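Local atomic coordinates of chitooligosaccharidolytic beta-N-acetylglucosaminidase (Ostrinia furnacalis, PDB entry 3OZP), a protein that removes single beta-linked N-acetylglucosamine units from the non-reducing ends of chitooligosaccharides, preferring shorter substrates and requiring the 2-acetamido group. Residues A[193-198]-A[501-506]; A[275-280]-A[343-348]; A[400-405]-A[424-429]. One frame throughout, in Å; residues are numbered along the deposited sequence.

Contact 1: A[193-198]-A[501-506]; sequences LLDTAR and LWSEQS. With OAN (O-(2-acetamido-2-deoxy D-glucopyranosylidene) amino-N-phenylcarbamate), chain B.
The sugar-binding subsite of this family 20 TIM barrel is partly built where the barrel closes, with Asp195 at the end of the first strand and Arg198 just beyond it meeting Trp502, Ser503 and Glu504 after the eighth. Leu501 N gives a 2.9 Å hydrogen bond to Leu193 O, and Asp195 N returns one to Leu501 O, the parallel ladder of the seam. Beyond it Ser503 OG donates to Asp195 O at 2.6 Å, in the carbonyl plane on a lone pair. The Asp195 carboxylate ties both loops together: OD1 takes Ser503 N (3.0 Å) and, in a salt bridge, Arg198 NH1 from opposite faces of its plane, while OD2 accepts Ala197 N, closing an Asx turn, and Arg198 N, completing an Asx motif. Held this way, and bent at chi2 (56°), Arg198 delivers NH2 to OAJ of the inhibitor OAN at 2.7 Å. Glu504 OE2 accepts the sugar's OAK hydroxyl at 2.6 Å and sits over one face of the guanidinium, pairing with Arg198 by charge alone. Trp502 is sandwiched: Leu193 CD2 stands 4.1 Å from the centroid of its six-membered ring, and the sugar covers the other face. Around the seam, strand 220-224 flanks Leu193 and Asp195 through His224, helix 511-515 packs on Leu194 and Leu501, and Pro560 of the second subunit touches Glu504.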
loop_
_atom_site.group_PDB
_atom_site.type_symbol
_atom_site.label_atom_id
_atom_site.label_comp_id
_atom_site.label_asym_id
_atom_site.label_seq_id
_atom_site.Cartn_x
_atom_site.Cartn_y
_atom_site.Cartn_z
ATOM N N LEU A 193 0.925 -11.265 -13.253
ATOM C CA LEU A 193 2.370 -11.415 -13.269
ATOM C C LEU A 193 2.936 -10.855 -11.971
ATOM O O LEU A 193 2.640 -9.713 -11.597
ATOM C CB LEU A 193 2.999 -10.693 -14.469
ATOM C CG LEU A 193 4.533 -10.739 -14.599
ATOM C CD1 LEU A 193 4.933 -10.603 -16.042
ATOM C CD2 LEU A 193 5.221 -9.649 -13.775
ATOM N N LEU A 194 3.746 -11.668 -11.293
ATOM C CA LEU A 194 4.521 -11.219 -10.142
ATOM C C LEU A 194 6.015 -11.303 -10.433
ATOM O O LEU A 194 6.552 -12.381 -10.691
ATOM C CB LEU A 194 4.194 -12.044 -8.896
ATOM C CG LEU A 194 4.718 -11.443 -7.583
ATOM C CD1 LEU A 194 4.155 -10.038 -7.387
ATOM C CD2 LEU A 194 4.407 -12.337 -6.391
ATOM N N ASP A 195 6.665 -10.148 -10.394
ATOM C CA ASP A 195 8.100 -10.023 -10.577
ATOM C C ASP A 195 8.734 -10.196 -9.193
ATOM O O ASP A 195 8.525 -9.375 -8.306
ATOM C CB ASP A 195 8.379 -8.646 -11.200
ATOM C CG ASP A 195 9.844 -8.217 -11.137
ATOM O OD1 ASP A 195 10.098 -7.041 -11.484
ATOM O OD2 ASP A 195 10.731 -9.012 -10.764
ATOM N N THR A 196 9.459 -11.293 -8.995
ATOM C CA THR A 196 10.090 -11.564 -7.693
ATOM C C THR A 196 11.610 -11.489 -7.791
ATOM O O THR A 196 12.337 -12.103 -6.988
ATOM C CB THR A 196 9.684 -12.938 -7.111
ATOM O OG1 THR A 196 10.207 -13.993 -7.938
ATOM C CG2 THR A 196 8.168 -13.065 -6.996
ATOM N N ALA A 197 12.084 -10.729 -8.774
ATOM C CA ALA A 197 13.510 -10.580 -9.011
ATOM C C ALA A 197 13.975 -9.151 -8.742
ATOM O O ALA A 197 15.078 -8.934 -8.233
ATOM C CB ALA A 197 13.854 -11.008 -10.429
ATOM N N ARG A 198 13.131 -8.175 -9.071
ATOM C CA ARG A 198 13.449 -6.780 -8.779
ATOM C C ARG A 198 13.344 -6.500 -7.285
ATOM O O ARG A 198 14.012 -5.611 -6.767
ATOM C CB ARG A 198 12.569 -5.833 -9.591
ATOM C CG ARG A 198 13.129 -5.504 -10.969
ATOM C CD ARG A 198 13.406 -6.747 -11.842
ATOM N NE ARG A 198 13.777 -6.320 -13.190
ATOM C CZ ARG A 198 12.904 -6.063 -14.162
ATOM N NH1 ARG A 198 11.600 -6.231 -13.952
ATOM N NH2 ARG A 198 13.339 -5.650 -15.351
ATOM N N LEU A 501 2.509 -6.891 -12.281
ATOM C CA LEU A 501 3.157 -6.222 -11.160
ATOM C C LEU A 501 4.672 -6.392 -11.237
ATOM O O LEU A 501 5.249 -7.337 -10.686
ATOM C CB LEU A 501 2.604 -6.684 -9.803
ATOM C CG LEU A 501 3.202 -6.041 -8.538
ATOM C CD1 LEU A 501 3.214 -4.499 -8.599
ATOM C CD2 LEU A 501 2.459 -6.534 -7.298
ATOM N N TRP A 502 5.297 -5.463 -11.948
ATOM C CA TRP A 502 6.740 -5.320 -11.943
ATOM C C TRP A 502 7.138 -4.752 -10.586
ATOM O O TRP A 502 6.359 -4.031 -9.954
ATOM C CB TRP A 502 7.178 -4.414 -13.085
ATOM C CG TRP A 502 6.767 -4.978 -14.406
ATOM C CD1 TRP A 502 5.757 -4.539 -15.202
ATOM C CD2 TRP A 502 7.330 -6.124 -15.062
ATOM N NE1 TRP A 502 5.665 -5.324 -16.327
ATOM C CE2 TRP A 502 6.615 -6.306 -16.267
ATOM C CE3 TRP A 502 8.373 -7.009 -14.750
ATOM C CZ2 TRP A 502 6.914 -7.331 -17.170
ATOM C CZ3 TRP A 502 8.670 -8.033 -15.643
ATOM C CH2 TRP A 502 7.945 -8.180 -16.847
ATOM N N SER A 503 8.337 -5.095 -10.129
ATOM C CA SER A 503 8.644 -4.936 -8.715
ATOM C C SER A 503 9.851 -4.064 -8.408
ATOM O O SER A 503 10.460 -4.198 -7.345
ATOM C CB SER A 503 8.769 -6.310 -8.059
ATOM O OG SER A 503 7.541 -7.018 -8.173
ATOM N N GLU A 504 10.190 -3.159 -9.325
ATOM C CA GLU A 504 11.208 -2.152 -9.033
ATOM C C GLU A 504 10.813 -1.363 -7.788
ATOM O O GLU A 504 11.675 -0.903 -7.035
ATOM C CB GLU A 504 11.422 -1.206 -10.216
ATOM C CG GLU A 504 12.099 -1.853 -11.428
ATOM C CD GLU A 504 11.113 -2.472 -12.419
ATOM O OE1 GLU A 504 9.911 -2.603 -12.095
ATOM O OE2 GLU A 504 11.550 -2.834 -13.531
ATOM N N GLN A 505 9.505 -1.225 -7.572
ATOM C CA GLN A 505 8.963 -0.456 -6.453
ATOM C C GLN A 505 7.839 -1.207 -5.736
ATOM O O GLN A 505 6.873 -0.601 -5.258
ATOM C CB GLN A 505 8.457 0.899 -6.948
ATOM C CG GLN A 505 9.535 1.780 -7.560
ATOM C CD GLN A 505 8.977 3.069 -8.080
ATOM O OE1 GLN A 505 9.032 4.095 -7.406
ATOM N NE2 GLN A 505 8.416 3.029 -9.276
ATOM N N SER A 506 7.977 -2.526 -5.659
ATOM C CA SER A 506 7.021 -3.368 -4.956
ATOM C C SER A 506 7.699 -4.605 -4.379
ATOM O O SER A 506 8.582 -5.186 -5.006
ATOM C CB SER A 506 5.882 -3.785 -5.895
ATOM O OG SER A 506 4.910 -4.565 -5.212
HETATM C CAH OAN B . 7.948 -6.422 -20.883
HETATM C CAG OAN B . 8.315 -5.315 -19.895
HETATM O OAN OAN B . 7.432 -4.669 -19.332
HETATM N NAI OAN B . 9.641 -5.117 -19.727
HETATM C CAB OAN B . 10.222 -4.123 -18.794
HETATM C CAC OAN B . 10.139 -4.730 -17.371
HETATM O OAJ OAN B . 11.317 -5.495 -17.107
HETATM C CAD OAN B . 9.977 -3.641 -16.335
HETATM O OAK OAN B . 9.933 -4.223 -15.027
HETATM C CAE OAN B . 8.679 -2.937 -16.662
HETATM C CAF OAN B . 8.368 -1.870 -15.617
HETATM O OAM OAN B . 7.130 -1.228 -15.931
HETATM O OAL OAN B . 8.801 -2.297 -17.956
HETATM C CAA OAN B . 9.602 -2.846 -18.938
HETATM N NAY OAN B . 9.822 -2.185 -20.075
HETATM O OAQ OAN B . 9.131 -0.880 -20.220
HETATM C CAP OAN B . 9.908 0.186 -20.576
HETATM O OAR OAN B . 10.689 0.111 -21.528
HETATM N NAO OAN B . 9.750 1.326 -19.876
HETATM C CAS OAN B . 10.425 2.452 -20.134
HETATM C CAT OAN B . 10.018 3.299 -21.170
HETATM C CAU OAN B . 10.709 4.489 -21.410
HETATM C CAV OAN B . 11.797 4.839 -20.607
HETATM C CAW OAN B . 12.197 4.004 -19.562
HETATM C CAX OAN B . 11.504 2.814 -19.322
#

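Contact 2: A[275-280]-A[343-348]; sequences EFDAPA and GGDEVS. With OAN (O-(2-acetamido-2-deoxy D-glucopyranosylidene) amino-N-phenylcarbamate), chain B.
Asp277 OD2 is gripped by a bound water, which donates to it at 2.9 Å, and by Gly344 N, whose bond of 3.3 Å is bent and weak. The same water donates to Asp345 O at 3.0 Å and weakly accepts from Ala280 N, so one molecule stitches both backbones to the carboxylate. With CG anti to its own backbone nitrogen (chi1 -161°), Asp277 sends its carboxylate across to the loop that follows the fourth strand. There its side chain crosses that of Asp345 nearly at a right angle, yet the two carboxylates are almost coplanar, the planes 24° apart, with Asp277 OD1 only 2.6 Å from Asp345 OD1. Asp345 uses its other oxygen on the inhibitor: OAN NAI, the acetamido nitrogen, donates to OD2 at 3.0 Å. This suits substrate-assisted catalysis as known for family 20, in which the aspartate of an Asp-Glu pair orients the 2-acetamido group and the adjacent glutamate acts as general acid. Glu346, inferred to be one of the active-site residues, probably fills the latter role; its OE1 is hydrogen-bonded to His281 NE2. Gly343, with positive phi, brings its CA to 3.2 Å from Glu275 OE2, and that carboxylate is itself held by His224 and by Trp402. Farther along, the peptide bond before Pro279 is cis, and Pro279 CD rests on Val347 CG2 at 3.6 Å, with Ala280 CB lying beside the carbonyl oxygens of Asp345 and Glu346. The two segments lie at the ends of neighbouring strands, 271-278 and 340-343: helix 317-333 takes the Phe276 ring, Trp378 of helix 373-393 lies against Pro279 and Val347, and Ser348 sits at the N-cap of helix 349-353.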
loop_
_atom_site.group_PDB
_atom_site.type_symbol
_atom_site.label_atom_id
_atom_site.label_comp_id
_atom_site.label_asym_id
_atom_site.label_seq_id
_atom_site.Cartn_x
_atom_site.Cartn_y
_atom_site.Cartn_z
ATOM N N GLU A 275 8.440 -17.978 -15.566
ATOM C CA GLU A 275 9.168 -17.324 -16.644
ATOM C C GLU A 275 10.664 -17.319 -16.364
ATOM O O GLU A 275 11.104 -16.897 -15.284
ATOM C CB GLU A 275 8.701 -15.879 -16.854
ATOM C CG GLU A 275 9.440 -15.160 -17.993
ATOM C CD GLU A 275 9.108 -13.682 -18.109
ATOM O OE1 GLU A 275 8.172 -13.211 -17.429
ATOM O OE2 GLU A 275 9.796 -12.975 -18.877
ATOM N N PHE A 276 11.443 -17.795 -17.333
ATOM C CA PHE A 276 12.859 -17.481 -17.351
ATOM C C PHE A 276 13.126 -16.522 -18.501
ATOM O O PHE A 276 13.195 -16.928 -19.661
ATOM C CB PHE A 276 13.759 -18.719 -17.450
ATOM C CG PHE A 276 15.219 -18.381 -17.352
ATOM C CD1 PHE A 276 15.811 -18.174 -16.106
ATOM C CD2 PHE A 276 15.991 -18.221 -18.499
ATOM C CE1 PHE A 276 17.153 -17.822 -16.003
ATOM C CE2 PHE A 276 17.340 -17.873 -18.409
ATOM C CZ PHE A 276 17.919 -17.671 -17.157
ATOM N N ASP A 277 13.266 -15.247 -18.161
ATOM C CA ASP A 277 13.472 -14.203 -19.150
ATOM C C ASP A 277 14.867 -14.304 -19.778
ATOM O O ASP A 277 15.881 -14.300 -19.072
ATOM C CB ASP A 277 13.268 -12.838 -18.499
ATOM C CG ASP A 277 13.012 -11.742 -19.503
ATOM O OD1 ASP A 277 12.561 -10.661 -19.079
ATOM O OD2 ASP A 277 13.248 -11.958 -20.711
ATOM N N ALA A 278 14.903 -14.413 -21.107
ATOM C CA ALA A 278 16.154 -14.513 -21.864
ATOM C C ALA A 278 15.951 -13.978 -23.286
ATOM O O ALA A 278 14.838 -14.055 -23.810
ATOM C CB ALA A 278 16.627 -15.961 -21.904
ATOM N N PRO A 279 17.023 -13.463 -23.934
ATOM C CA PRO A 279 18.423 -13.385 -23.501
ATOM C C PRO A 279 18.815 -12.092 -22.788
ATOM O O PRO A 279 19.934 -11.995 -22.289
ATOM C CB PRO A 279 19.190 -13.503 -24.821
ATOM C CG PRO A 279 18.311 -12.820 -25.801
ATOM C CD PRO A 279 16.879 -13.055 -25.345
ATOM N N ALA A 280 17.926 -11.104 -22.756
ATOM C CA ALA A 280 18.137 -9.924 -21.923
ATOM C C ALA A 280 17.652 -10.218 -20.502
ATOM O O ALA A 280 17.234 -11.340 -20.205
ATOM C CB ALA A 280 17.419 -8.714 -22.506
ATOM N N GLY A 343 10.230 -15.077 -21.970
ATOM C CA GLY A 343 10.573 -13.662 -21.927
ATOM C C GLY A 343 10.760 -13.025 -23.290
ATOM O O GLY A 343 9.790 -12.797 -24.019
ATOM N N GLY A 344 12.011 -12.722 -23.620
ATOM C CA GLY A 344 12.361 -12.104 -24.896
ATOM C C GLY A 344 11.972 -10.646 -25.027
ATOM O O GLY A 344 11.741 -10.159 -26.137
ATOM N N ASP A 345 11.884 -9.937 -23.906
ATOM C CA ASP A 345 11.655 -8.498 -23.969
ATOM C C ASP A 345 12.971 -7.734 -24.053
ATOM O O ASP A 345 13.953 -8.105 -23.408
ATOM C CB ASP A 345 10.804 -7.991 -22.790
ATOM C CG ASP A 345 11.408 -8.322 -21.426
ATOM O OD1 ASP A 345 12.000 -9.408 -21.277
ATOM O OD2 ASP A 345 11.271 -7.503 -20.494
ATOM N N GLU A 346 12.978 -6.693 -24.885
ATOM C CA GLU A 346 13.983 -5.623 -24.840
ATOM C C GLU A 346 15.448 -6.040 -25.006
ATOM O O GLU A 346 16.314 -5.624 -24.225
ATOM C CB GLU A 346 13.811 -4.806 -23.555
ATOM C CG GLU A 346 12.399 -4.290 -23.355
ATOM C CD GLU A 346 12.194 -3.652 -22.002
ATOM O OE1 GLU A 346 12.707 -4.184 -20.991
ATOM O OE2 GLU A 346 11.512 -2.614 -21.957
ATOM N N VAL A 347 15.731 -6.835 -26.033
ATOM C CA VAL A 347 17.111 -7.201 -26.345
ATOM C C VAL A 347 17.859 -6.009 -26.951
ATOM O O VAL A 347 17.388 -5.377 -27.895
ATOM C CB VAL A 347 17.179 -8.447 -27.248
ATOM C CG1 VAL A 347 18.602 -8.720 -27.702
ATOM C CG2 VAL A 347 16.641 -9.644 -26.503
ATOM N N SER A 348 19.017 -5.705 -26.376
ATOM C CA SER A 348 19.832 -4.569 -26.780
ATOM C C SER A 348 20.860 -4.982 -27.830
ATOM O O SER A 348 21.631 -5.924 -27.621
ATOM C CB SER A 348 20.529 -3.965 -25.561
ATOM O OG SER A 348 21.478 -2.977 -25.933
HETATM C CAH OAN B . 7.948 -6.422 -20.883
HETATM C CAG OAN B . 8.315 -5.315 -19.895
HETATM O OAN OAN B . 7.432 -4.669 -19.332
HETATM N NAI OAN B . 9.641 -5.117 -19.727
HETATM C CAB OAN B . 10.222 -4.123 -18.794
HETATM C CAC OAN B . 10.139 -4.730 -17.371
HETATM O OAJ OAN B . 11.317 -5.495 -17.107
HETATM C CAD OAN B . 9.977 -3.641 -16.335
HETATM O OAK OAN B . 9.933 -4.223 -15.027
HETATM C CAE OAN B . 8.679 -2.937 -16.662
HETATM C CAF OAN B . 8.368 -1.870 -15.617
HETATM O OAM OAN B . 7.130 -1.228 -15.931
HETATM O OAL OAN B . 8.801 -2.297 -17.956
HETATM C CAA OAN B . 9.602 -2.846 -18.938
HETATM N NAY OAN B . 9.822 -2.185 -20.075
HETATM O OAQ OAN B . 9.131 -0.880 -20.220
HETATM C CAP OAN B . 9.908 0.186 -20.576
HETATM O OAR OAN B . 10.689 0.111 -21.528
HETATM N NAO OAN B . 9.750 1.326 -19.876
HETATM C CAS OAN B . 10.425 2.452 -20.134
HETATM C CAT OAN B . 10.018 3.299 -21.170
HETATM C CAU OAN B . 10.709 4.489 -21.410
HETATM C CAV OAN B . 11.797 4.839 -20.607
HETATM C CAW OAN B . 12.197 4.004 -19.562
HETATM C CAX OAN B . 11.504 2.814 -19.322
HETATM O O HOH W 1 14.817 -10.905 -22.884
#

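Contact 3: A[400-405]-A[424-429]; sequences ILWTST and QVWTTG. With OAN (O-(2-acetamido-2-deoxy D-glucopyranosylidene) amino-N-phenylcarbamate), chain B.
Gln424, Thr403 and Trp402 carry this contact, which joins the C-terminal ends of the fifth and sixth strands of the TIM barrel. The strands run parallel: Gln424 N bonds to Leu401 O at 2.8 Å, and Thr403 N to Gln424 O at 3.0 Å. Trp402 and Gln424 point the same way into the barrel, the amide lying flat along the indole with planes 20° apart and Gln424 CD 3.3 Å from Trp402 CZ3. That amide is fixed at both ends, its NE2 donating to Glu498 and Ser447 and its OE1 accepting from His341. On the opposite face of Trp402 rests CAH, the acetamido methyl of the inhibitor OAN, 3.7 Å from CD2. Trp426 completes a corner round this methyl, covering it with its own face and receiving the edge of Trp402 in an offset edge-to-face pair with planes at 90°. The two rings form walls against the acetamido methyl, consistent with the enzyme's requirement for the 2-acetamido group. Thr403 meets Trp426 twice, at its backbone N and at its indole N-H. Its OG1 weakly accepts Trp426 N, while CG2 packs on Val425. Its carbonyl oxygen accepts a bond from the indole N-H: Trp426 NE1 donates to Thr403 O at 3.0 Å, with the oxygen tilted 23° from the ring plane.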
loop_
_atom_site.group_PDB
_atom_site.type_symbol
_atom_site.label_atom_id
_atom_site.label_comp_id
_atom_site.label_asym_id
_atom_site.label_seq_id
_atom_site.Cartn_x
_atom_site.Cartn_y
_atom_site.Cartn_z
ATOM N N ILE A 400 5.658 -18.675 -24.447
ATOM C CA ILE A 400 5.283 -17.268 -24.478
ATOM C C ILE A 400 6.510 -16.371 -24.609
ATOM O O ILE A 400 7.543 -16.598 -23.962
ATOM C CB ILE A 400 4.474 -16.835 -23.220
ATOM C CG1 ILE A 400 3.346 -17.829 -22.915
ATOM C CG2 ILE A 400 3.915 -15.420 -23.396
ATOM C CD1 ILE A 400 2.632 -17.590 -21.578
ATOM N N LEU A 401 6.371 -15.357 -25.455
ATOM C CA LEU A 401 7.332 -14.276 -25.591
ATOM C C LEU A 401 6.606 -12.939 -25.472
ATOM O O LEU A 401 5.446 -12.829 -25.874
ATOM C CB LEU A 401 8.023 -14.367 -26.951
ATOM C CG LEU A 401 9.453 -14.900 -27.136
ATOM C CD1 LEU A 401 9.917 -15.939 -26.126
ATOM C CD2 LEU A 401 9.667 -15.373 -28.584
ATOM N N TRP A 402 7.287 -11.934 -24.916
ATOM C CA TRP A 402 6.781 -10.563 -24.889
ATOM C C TRP A 402 6.825 -9.967 -26.293
ATOM O O TRP A 402 7.651 -10.382 -27.116
ATOM C CB TRP A 402 7.640 -9.684 -23.973
ATOM C CG TRP A 402 7.623 -10.077 -22.530
ATOM C CD1 TRP A 402 8.596 -10.748 -21.856
ATOM C CD2 TRP A 402 6.585 -9.813 -21.581
ATOM N NE1 TRP A 402 8.232 -10.918 -20.542
ATOM C CE2 TRP A 402 6.999 -10.357 -20.348
ATOM C CE3 TRP A 402 5.344 -9.166 -21.655
ATOM C CZ2 TRP A 402 6.215 -10.286 -19.198
ATOM C CZ3 TRP A 402 4.570 -9.081 -20.510
ATOM C CH2 TRP A 402 5.004 -9.647 -19.297
ATOM N N THR A 403 5.950 -8.995 -26.560
ATOM C CA THR A 403 6.096 -8.155 -27.756
ATOM C C THR A 403 7.435 -7.431 -27.693
ATOM O O THR A 403 7.834 -6.922 -26.635
ATOM C CB THR A 403 4.970 -7.105 -27.934
ATOM O OG1 THR A 403 4.764 -6.390 -26.712
ATOM C CG2 THR A 403 3.669 -7.747 -28.376
ATOM N N SER A 404 8.119 -7.406 -28.832
ATOM C CA SER A 404 9.473 -6.868 -28.947
ATOM C C SER A 404 9.799 -6.647 -30.424
ATOM O O SER A 404 8.942 -6.835 -31.289
ATOM C CB SER A 404 10.479 -7.857 -28.351
ATOM O OG SER A 404 10.570 -9.029 -29.148
ATOM N N THR A 405 11.045 -6.267 -30.698
ATOM C CA THR A 405 11.557 -6.128 -32.064
ATOM C C THR A 405 11.452 -7.451 -32.826
ATOM O O THR A 405 11.148 -7.458 -34.021
ATOM C CB THR A 405 13.018 -5.613 -32.056
ATOM O OG1 THR A 405 13.064 -4.348 -31.390
ATOM C CG2 THR A 405 13.558 -5.435 -33.473
ATOM N N GLN A 424 2.680 -12.256 -25.562
ATOM C CA GLN A 424 2.148 -11.413 -24.492
ATOM C C GLN A 424 2.340 -9.952 -24.860
ATOM O O GLN A 424 3.466 -9.464 -24.953
ATOM C CB GLN A 424 2.780 -11.726 -23.126
ATOM C CG GLN A 424 2.068 -10.994 -21.973
ATOM C CD GLN A 424 2.397 -11.535 -20.584
ATOM O OE1 GLN A 424 3.250 -12.410 -20.418
ATOM N NE2 GLN A 424 1.713 -11.000 -19.576
ATOM N N VAL A 425 1.223 -9.264 -25.065
ATOM C CA VAL A 425 1.222 -7.899 -25.560
ATOM C C VAL A 425 1.284 -6.912 -24.401
ATOM O O VAL A 425 0.425 -6.927 -23.526
ATOM C CB VAL A 425 -0.042 -7.634 -26.415
ATOM C CG1 VAL A 425 -0.078 -6.200 -26.904
ATOM C CG2 VAL A 425 -0.105 -8.613 -27.590
ATOM N N TRP A 426 2.301 -6.055 -24.399
ATOM C CA TRP A 426 2.388 -4.993 -23.400
ATOM C C TRP A 426 2.503 -3.602 -24.028
ATOM O O TRP A 426 2.804 -2.627 -23.340
ATOM C CB TRP A 426 3.522 -5.262 -22.400
ATOM C CG TRP A 426 4.894 -5.201 -22.997
ATOM C CD1 TRP A 426 5.495 -6.155 -23.763
ATOM C CD2 TRP A 426 5.836 -4.132 -22.873
ATOM N NE1 TRP A 426 6.754 -5.746 -24.128
ATOM C CE2 TRP A 426 6.990 -4.507 -23.598
ATOM C CE3 TRP A 426 5.818 -2.890 -22.220
ATOM C CZ2 TRP A 426 8.119 -3.687 -23.688
ATOM C CZ3 TRP A 426 6.939 -2.074 -22.313
ATOM C CH2 TRP A 426 8.076 -2.480 -23.042
ATOM N N THR A 427 2.256 -3.518 -25.337
ATOM C CA THR A 427 2.098 -2.237 -26.030
ATOM C C THR A 427 0.795 -1.599 -25.545
ATOM O O THR A 427 0.070 -2.211 -24.770
ATOM C CB THR A 427 1.998 -2.437 -27.562
ATOM O OG1 THR A 427 0.794 -3.146 -27.875
ATOM C CG2 THR A 427 3.186 -3.211 -28.108
ATOM N N THR A 428 0.487 -0.381 -25.996
ATOM C CA THR A 428 -0.841 0.196 -25.746
ATOM C C THR A 428 -1.899 -0.676 -26.425
ATOM O O THR A 428 -1.580 -1.438 -27.341
ATOM C CB THR A 428 -0.972 1.645 -26.269
ATOM O OG1 THR A 428 -0.878 1.649 -27.700
ATOM C CG2 THR A 428 0.111 2.537 -25.684
ATOM N N GLY A 429 -3.148 -0.565 -25.980
ATOM C CA GLY A 429 -4.245 -1.353 -26.546
ATOM C C GLY A 429 -4.669 -0.917 -27.941
ATOM O O GLY A 429 -5.523 -1.552 -28.564
HETATM C CAH OAN B . 7.948 -6.422 -20.883
HETATM C CAG OAN B . 8.315 -5.315 -19.895
HETATM O OAN OAN B . 7.432 -4.669 -19.332
HETATM N NAI OAN B . 9.641 -5.117 -19.727
HETATM C CAB OAN B . 10.222 -4.123 -18.794
HETATM C CAC OAN B . 10.139 -4.730 -17.371
HETATM O OAJ OAN B . 11.317 -5.495 -17.107
HETATM C CAD OAN B . 9.977 -3.641 -16.335
HETATM O OAK OAN B . 9.933 -4.223 -15.027
HETATM C CAE OAN B . 8.679 -2.937 -16.662
HETATM C CAF OAN B . 8.368 -1.870 -15.617
HETATM O OAM OAN B . 7.130 -1.228 -15.931
HETATM O OAL OAN B . 8.801 -2.297 -17.956
HETATM C CAA OAN B . 9.602 -2.846 -18.938
HETATM N NAY OAN B . 9.822 -2.185 -20.075
HETATM O OAQ OAN B . 9.131 -0.880 -20.220
HETATM C CAP OAN B . 9.908 0.186 -20.576
HETATM O OAR OAN B . 10.689 0.111 -21.528
HETATM N NAO OAN B . 9.750 1.326 -19.876
HETATM C CAS OAN B . 10.425 2.452 -20.134
HETATM C CAT OAN B . 10.018 3.299 -21.170
HETATM C CAU OAN B . 10.709 4.489 -21.410
HETATM C CAV OAN B . 11.797 4.839 -20.607
HETATM C CAW OAN B . 12.197 4.004 -19.562
HETATM C CAX OAN B . 11.504 2.814 -19.322
#

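In the fold
All three contacts lie at the C-terminal ends of strands in one closed eight-stranded parallel barrel. Contact 1 joins the first strand to the eighth, contact 2 the third to the fourth, contact 3 the fifth to the sixth. Along the chain contacts 2 and 3 follow in series, both nested within the long loop that contact 1 closes. Centres of contacts 2 and 3 are about 12 Å apart, those of 1 and 2 about 15 Å, and those of 1 and 3 about 17 Å. Contact 3 touches both others through Trp402, and all three touch OAN, so one sugar pocket is assembled from strand ends far apart in sequence.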